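Long-range contacts in transcriptional regulator (AraC-type DNA-binding domain-containing proteins) (Chromobacterium violaceum, PDB 3OIO), which probably binds specific DNA sequences and regulates transcription, here represented by its AraC-type helix-turn-helix domain: residues 58-63 with 82-87; 63-68 with 103-108. One frame throughout, in Å; residues are numbered along the deposited sequence. Where two conformers were deposited one is given.

Both contacts use the long helix 52-70, which in AraC-type domains links two helix-turn-helix subdomains. Contact 1 takes its middle, residues 58-63, and contact 2 the following residues 63-68, with Arg-63 common to both. Their partners come later in the same order: the turn 82-87 between helices 75-81 and 87-98, then residues 103-108 on helix 102-107, near the end of the chain, so the segments alternate along the sequence. The centres lie about 12 Å apart, and Cys-82 of contact 1 packs against Ala-64 and Leu-67 of contact 2. Together they fasten the second helix-turn-helix and the last helix to the linker.

Contact 1 of 2, residues 58-63 with 82-87; sequences ELRLNR and CGFSSG
Arg-60 reaches out from helix 52-70 to hold the turn 82-87 by both its charge and its hydrogen-bonding edge. Its NE donates to the carbonyl O of Cys-82 over 2.8 Å in a nearly straight bond (170° at the hydrogen), with the oxygen lying in the guanidinium plane; NH1 adds a weak bond to the same oxygen. A bend at chi3 (42°) brings NH1 over the ring of Phe-84. There the contact is a cation-pi interaction: Arg-60 CZ stands 4.5 Å from the ring centroid of Phe-84, and NH1 sits above the ring centre. A long side chain with several N-H donors and a delocalised charge suits both tasks.

Apolar contacts complete the join. The branched end of Leu-61 suits packing against a ring: its CD2 meets Phe-84 CZ at 3.4 Å, the two side chains crossing at about a right angle. Cys-82, small and buried, fits close against the helix, its SG 3.8 Å from Arg-63 CG. Beyond that aliphatic stem, the Arg-63 chain bends away and its NE bonds to Gln-66. Phe-84 also meets the rings of His-89 and Phe-90, which tie it to helix 87-98.

Gly-83, with its positive phi of 89°, suits the place where a side chain would jam against the preceding carbonyl. It is the C' residue of a Schellman motif ending helix 75-81, within the turn of the second helix-turn-helix of this AraC-type domain.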
loop_
_atom_site.group_PDB
_atom_site.type_symbol
_atom_site.label_atom_id
_atom_site.label_comp_id
_atom_site.label_asym_id
_atom_site.label_seq_id
_atom_site.Cartn_x
_atom_site.Cartn_y
_atom_site.Cartn_z
ATOM N N GLU A 58 0.400 -3.054 -1.421
ATOM C CA GLU A 58 1.136 -3.328 -0.176
ATOM C C GLU A 58 1.186 -2.095 0.738
ATOM O O GLU A 58 1.044 -2.203 1.953
ATOM C CB GLU A 58 2.586 -3.737 -0.449
ATOM C CG GLU A 58 2.763 -5.013 -1.222
ATOM C CD GLU A 58 4.251 -5.312 -1.411
ATOM O OE1 GLU A 58 5.008 -5.271 -0.423
ATOM O OE2 GLU A 58 4.676 -5.550 -2.561
ATOM N N LEU A 59 1.420 -0.939 0.137
ATOM C CA LEU A 59 1.512 0.306 0.879
ATOM C C LEU A 59 0.169 0.622 1.557
ATOM O O LEU A 59 0.121 0.935 2.757
ATOM C CB LEU A 59 1.909 1.382 -0.120
ATOM C CG LEU A 59 2.217 2.792 0.297
ATOM C CD1 LEU A 59 2.855 3.528 -0.895
ATOM C CD2 LEU A 59 0.905 3.418 0.711
ATOM N N ARG A 60 -0.923 0.507 0.798
ATOM C CA ARG A 60 -2.268 0.767 1.335
ATOM C C ARG A 60 -2.620 -0.241 2.444
ATOM O O ARG A 60 -3.219 0.151 3.455
ATOM C CB ARG A 60 -3.305 0.726 0.198
ATOM C CG ARG A 60 -3.153 1.966 -0.753
ATOM C CD ARG A 60 -3.832 1.800 -2.156
ATOM N NE ARG A 60 -5.119 1.153 -1.927
ATOM C CZ ARG A 60 -5.635 0.173 -2.648
ATOM N NH1 ARG A 60 -6.770 -0.415 -2.209
ATOM N NH2 ARG A 60 -5.028 -0.207 -3.792
ATOM N N LEU A 61 -2.217 -1.507 2.271
ATOM C CA LEU A 61 -2.436 -2.527 3.313
ATOM C C LEU A 61 -1.631 -2.230 4.587
ATOM O O LEU A 61 -2.131 -2.460 5.708
ATOM C CB LEU A 61 -2.059 -3.922 2.792
ATOM C CG LEU A 61 -3.136 -4.454 1.817
ATOM C CD1 LEU A 61 -2.574 -5.710 1.116
ATOM C CD2 LEU A 61 -4.555 -4.751 2.463
ATOM N N ASN A 62 -0.392 -1.722 4.431
ATOM C CA ASN A 62 0.365 -1.321 5.596
ATOM C C ASN A 62 -0.223 -0.103 6.296
ATOM O O ASN A 62 -0.172 -0.034 7.536
ATOM C CB ASN A 62 1.856 -1.130 5.238
ATOM C CG ASN A 62 2.607 -2.449 5.308
ATOM O OD1 ASN A 62 3.028 -2.891 6.396
ATOM N ND2 ASN A 62 2.761 -3.106 4.159
ATOM N N ARG A 63 -0.771 0.859 5.533
ATOM C CA ARG A 63 -1.471 1.954 6.209
ATOM C C ARG A 63 -2.676 1.379 6.986
ATOM O O ARG A 63 -2.977 1.802 8.122
ATOM C CB ARG A 63 -1.903 3.053 5.212
ATOM C CG ARG A 63 -2.767 4.169 5.844
ATOM C CD ARG A 63 -2.171 4.901 7.059
ATOM N NE ARG A 63 -0.805 5.417 6.923
ATOM C CZ ARG A 63 -0.486 6.626 6.454
ATOM N NH1 ARG A 63 0.796 7.014 6.404
ATOM N NH2 ARG A 63 -1.439 7.447 6.011
ATOM N N CYS A 82 -8.326 3.406 3.091
ATOM C CA CYS A 82 -7.118 2.931 2.447
ATOM C C CYS A 82 -7.400 2.533 1.005
ATOM O O CYS A 82 -6.608 1.810 0.386
ATOM C CB CYS A 82 -6.494 1.781 3.241
ATOM S SG CYS A 82 -5.974 2.310 4.872
ATOM N N GLY A 83 -8.518 3.022 0.459
ATOM C CA GLY A 83 -8.791 2.914 -0.983
ATOM C C GLY A 83 -9.520 1.653 -1.435
ATOM O O GLY A 83 -9.611 1.402 -2.641
ATOM N N PHE A 84 -9.990 0.840 -0.495
ATOM C CA PHE A 84 -10.698 -0.399 -0.821
ATOM C C PHE A 84 -12.156 -0.090 -1.110
ATOM O O PHE A 84 -12.660 0.941 -0.677
ATOM C CB PHE A 84 -10.514 -1.432 0.308
ATOM C CG PHE A 84 -9.108 -1.880 0.421
ATOM C CD1 PHE A 84 -8.652 -2.957 -0.346
ATOM C CD2 PHE A 84 -8.198 -1.173 1.213
ATOM C CE1 PHE A 84 -7.306 -3.357 -0.293
ATOM C CE2 PHE A 84 -6.844 -1.565 1.274
ATOM C CZ PHE A 84 -6.414 -2.668 0.506
ATOM N N SER A 85 -12.853 -0.940 -1.835
ATOM C CA SER A 85 -14.239 -0.599 -2.100
ATOM C C SER A 85 -15.217 -1.614 -1.614
ATOM O O SER A 85 -16.376 -1.561 -1.998
ATOM C CB SER A 85 -14.504 -0.337 -3.567
ATOM O OG SER A 85 -15.538 0.610 -3.662
ATOM N N SER A 86 -14.750 -2.554 -0.808
ATOM C CA SER A 86 -15.688 -3.298 0.029
ATOM C C SER A 86 -14.942 -3.901 1.189
ATOM O O SER A 86 -13.703 -4.080 1.136
ATOM C CB SER A 86 -16.416 -4.394 -0.753
ATOM O OG SER A 86 -15.602 -5.528 -1.013
ATOM N N GLY A 87 -15.716 -4.233 2.226
ATOM C CA GLY A 87 -15.188 -4.933 3.365
ATOM C C GLY A 87 -14.594 -6.273 2.987
ATOM O O GLY A 87 -13.455 -6.561 3.393
#

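Contact 2 of 2, residues 63-68 with 103-108; sequences RARQLL and REERAQ. With SO4 (sulfate ion), chain C.
Arg-106 lies against Leu-67 and Leu-68, the last residues of the segment 63-68, with its guanidinium edge turned to backbone oxygens. In the conformer described, its NE donates to Leu-68 O over 2.9 Å at 168°, the oxygen lying in the guanidinium plane, and NH2 makes a weak bond to Leu-67 O at 3.0 Å. Bends at chi2 and chi3 bring this edge round, while Leu-68 CD2 lies over one face, offset toward its rim. NH1 has a further partner, Lys-73 O, just after the helix.

Arg-65 runs extended from CG to NE, its guanidinium plane 87° from the Glu-105 carboxylate. Their salt bridge is long, 3.6 Å from Arg-65 NE to Glu-105 OE1; two waters bridge the pair, one from NH2 to OE2, the other from OE1 to NE, weakly at NE. Tyr-94 OH also bonds to OE1. Nearer the backbone, Glu-105 CG packs on Leu-68 CB at 4.1 Å. Arg-103 NH2 donates to O4 of a sulfate, probably from the crystallisation liquor.

Carbonyls in a helix's last turn commonly lack N-H partners; Arg-106 serves Leu-68 O, and Thr-71 OG1 also reaches Leu-67 O. The helix dipole would probably favour this cation, while the opposite charges of Arg-65 and Glu-105, separated and water-bridged, suggest modest attraction.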
loop_
_atom_site.group_PDB
_atom_site.type_symbol
_atom_site.label_atom_id
_atom_site.label_comp_id
_atom_site.label_asym_id
_atom_site.label_seq_id
_atom_site.Cartn_x
_atom_site.Cartn_y
_atom_site.Cartn_z
ATOM N N ARG A 63 -0.771 0.859 5.533
ATOM C CA ARG A 63 -1.471 1.954 6.209
ATOM C C ARG A 63 -2.676 1.379 6.986
ATOM O O ARG A 63 -2.977 1.802 8.122
ATOM C CB ARG A 63 -1.903 3.053 5.212
ATOM C CG ARG A 63 -2.767 4.169 5.844
ATOM C CD ARG A 63 -2.171 4.901 7.059
ATOM N NE ARG A 63 -0.805 5.417 6.923
ATOM C CZ ARG A 63 -0.486 6.626 6.454
ATOM N NH1 ARG A 63 0.796 7.014 6.404
ATOM N NH2 ARG A 63 -1.439 7.447 6.011
ATOM N N ALA A 64 -3.371 0.419 6.384
ATOM C CA ALA A 64 -4.534 -0.195 7.062
ATOM C C ALA A 64 -4.079 -0.856 8.372
ATOM O O ALA A 64 -4.755 -0.774 9.426
ATOM C CB ALA A 64 -5.195 -1.207 6.135
ATOM N N ARG A 65 -2.942 -1.534 8.320
ATOM C CA ARG A 65 -2.411 -2.166 9.531
ATOM C C ARG A 65 -2.163 -1.116 10.620
ATOM O O ARG A 65 -2.505 -1.341 11.811
ATOM C CB ARG A 65 -1.127 -2.947 9.184
ATOM C CG ARG A 65 -0.447 -3.589 10.409
ATOM C CD ARG A 65 0.645 -4.541 9.981
ATOM N NE ARG A 65 1.283 -5.127 11.145
ATOM C CZ ARG A 65 2.358 -4.607 11.770
ATOM N NH1 ARG A 65 2.916 -3.486 11.326
ATOM N NH2 ARG A 65 2.868 -5.201 12.858
ATOM N N GLN A 66 -1.552 0.011 10.236
ATOM C CA GLN A 66 -1.350 1.115 11.170
ATOM C C GLN A 66 -2.663 1.591 11.794
ATOM O O GLN A 66 -2.724 1.815 13.008
ATOM C CB GLN A 66 -0.559 2.277 10.514
ATOM C CG GLN A 66 0.885 1.900 10.084
ATOM C CD GLN A 66 1.603 2.985 9.257
ATOM O OE1 GLN A 66 1.083 3.483 8.258
ATOM N NE2 GLN A 66 2.812 3.311 9.650
ATOM N N LEU A 67 -3.715 1.716 10.986
ATOM C CA LEU A 67 -5.040 2.148 11.477
ATOM C C LEU A 67 -5.717 1.089 12.379
ATOM O O LEU A 67 -6.411 1.432 13.343
ATOM C CB LEU A 67 -5.961 2.517 10.303
ATOM C CG LEU A 67 -5.501 3.730 9.474
ATOM C CD1 LEU A 67 -6.385 3.852 8.224
ATOM C CD2 LEU A 67 -5.528 5.042 10.265
ATOM N N LEU A 68 -5.486 -0.180 12.076
ATOM C CA LEU A 68 -6.003 -1.268 12.893
ATOM C C LEU A 68 -5.355 -1.285 14.246
ATOM O O LEU A 68 -5.989 -1.678 15.245
ATOM C CB LEU A 68 -5.767 -2.601 12.204
ATOM C CG LEU A 68 -6.733 -2.799 11.005
ATOM C CD1 LEU A 68 -6.161 -3.870 10.089
ATOM C CD2 LEU A 68 -8.168 -3.177 11.478
ATOM N N ARG A 103 -9.511 -8.139 11.739
ATOM C CA ARG A 103 -10.046 -8.271 13.093
ATOM C C ARG A 103 -9.000 -8.887 14.028
ATOM O O ARG A 103 -8.856 -8.445 15.191
ATOM C CB ARG A 103 -11.381 -9.069 13.063
ATOM C CG ARG A 103 -12.102 -9.242 14.369
ATOM C CD ARG A 103 -13.539 -9.796 14.083
ATOM N NE ARG A 103 -14.522 -8.724 13.801
ATOM C CZ ARG A 103 -14.893 -8.299 12.588
ATOM N NH1 ARG A 103 -14.398 -8.843 11.484
ATOM N NH2 ARG A 103 -15.776 -7.316 12.478
ATOM N N GLU A 104 -8.224 -9.849 13.523
ATOM C CA GLU A 104 -7.174 -10.481 14.348
ATOM C C GLU A 104 -6.071 -9.460 14.610
ATOM O O GLU A 104 -5.521 -9.397 15.720
ATOM C CB GLU A 104 -6.620 -11.734 13.649
ATOM C CG GLU A 104 -7.570 -12.925 13.753
ATOM C CD GLU A 104 -7.269 -14.113 12.826
ATOM O OE1 GLU A 104 -6.628 -13.988 11.751
ATOM O OE2 GLU A 104 -7.769 -15.206 13.172
ATOM N N GLU A 105 -5.728 -8.666 13.592
ATOM C CA GLU A 105 -4.674 -7.628 13.760
ATOM C C GLU A 105 -5.101 -6.663 14.880
ATOM O O GLU A 105 -4.320 -6.352 15.796
ATOM C CB GLU A 105 -4.487 -6.828 12.462
ATOM C CG GLU A 105 -3.275 -5.869 12.537
ATOM C CD GLU A 105 -1.969 -6.614 12.297
ATOM O OE1 GLU A 105 -1.725 -7.042 11.158
ATOM O OE2 GLU A 105 -1.188 -6.769 13.250
ATOM N N ARG A 106 -6.343 -6.193 14.825
ATOM C CA ARG A 106 -6.792 -5.287 15.884
ATOM C C ARG A 106 -6.813 -5.967 17.252
ATOM O O ARG A 106 -6.397 -5.359 18.263
ATOM C CB ARG A 106 -8.142 -4.657 15.567
ATOM C CG ARG A 106 -8.711 -4.041 16.828
ATOM C CD ARG A 106 -9.524 -2.827 16.574
ATOM N NE ARG A 106 -8.858 -1.838 15.738
ATOM C CZ ARG A 106 -9.537 -0.942 15.034
ATOM N NH1 ARG A 106 -10.865 -0.930 15.098
ATOM N NH2 ARG A 106 -8.899 -0.056 14.287
ATOM N N ALA A 107 -7.238 -7.235 17.303
ATOM C CA ALA A 107 -7.271 -7.945 18.606
ATOM C C ALA A 107 -5.880 -8.058 19.197
ATOM O O ALA A 107 -5.727 -8.047 20.422
ATOM C CB ALA A 107 -7.883 -9.353 18.448
ATOM N N GLN A 108 -4.871 -8.159 18.319
ATOM C CA GLN A 108 -3.495 -8.324 18.771
ATOM C C GLN A 108 -2.691 -7.025 18.935
ATOM O O GLN A 108 -1.482 -7.100 19.246
ATOM C CB GLN A 108 -2.780 -9.289 17.807
ATOM C CG GLN A 108 -3.368 -10.702 17.857
ATOM C CD GLN A 108 -2.784 -11.602 16.767
ATOM O OE1 GLN A 108 -1.659 -11.369 16.313
ATOM N NE2 GLN A 108 -3.547 -12.628 16.338
HETATM S S SO4 C . -16.079 -3.955 13.327
HETATM O O1 SO4 C . -16.352 -4.623 12.024
HETATM O O2 SO4 C . -14.869 -3.103 13.239
HETATM O O3 SO4 C . -17.153 -3.009 13.697
HETATM O O4 SO4 C . -15.928 -5.024 14.327
HETATM O O HOH W 1 0.566 -8.476 10.895
HETATM O O HOH W 2 1.342 -7.852 13.620
#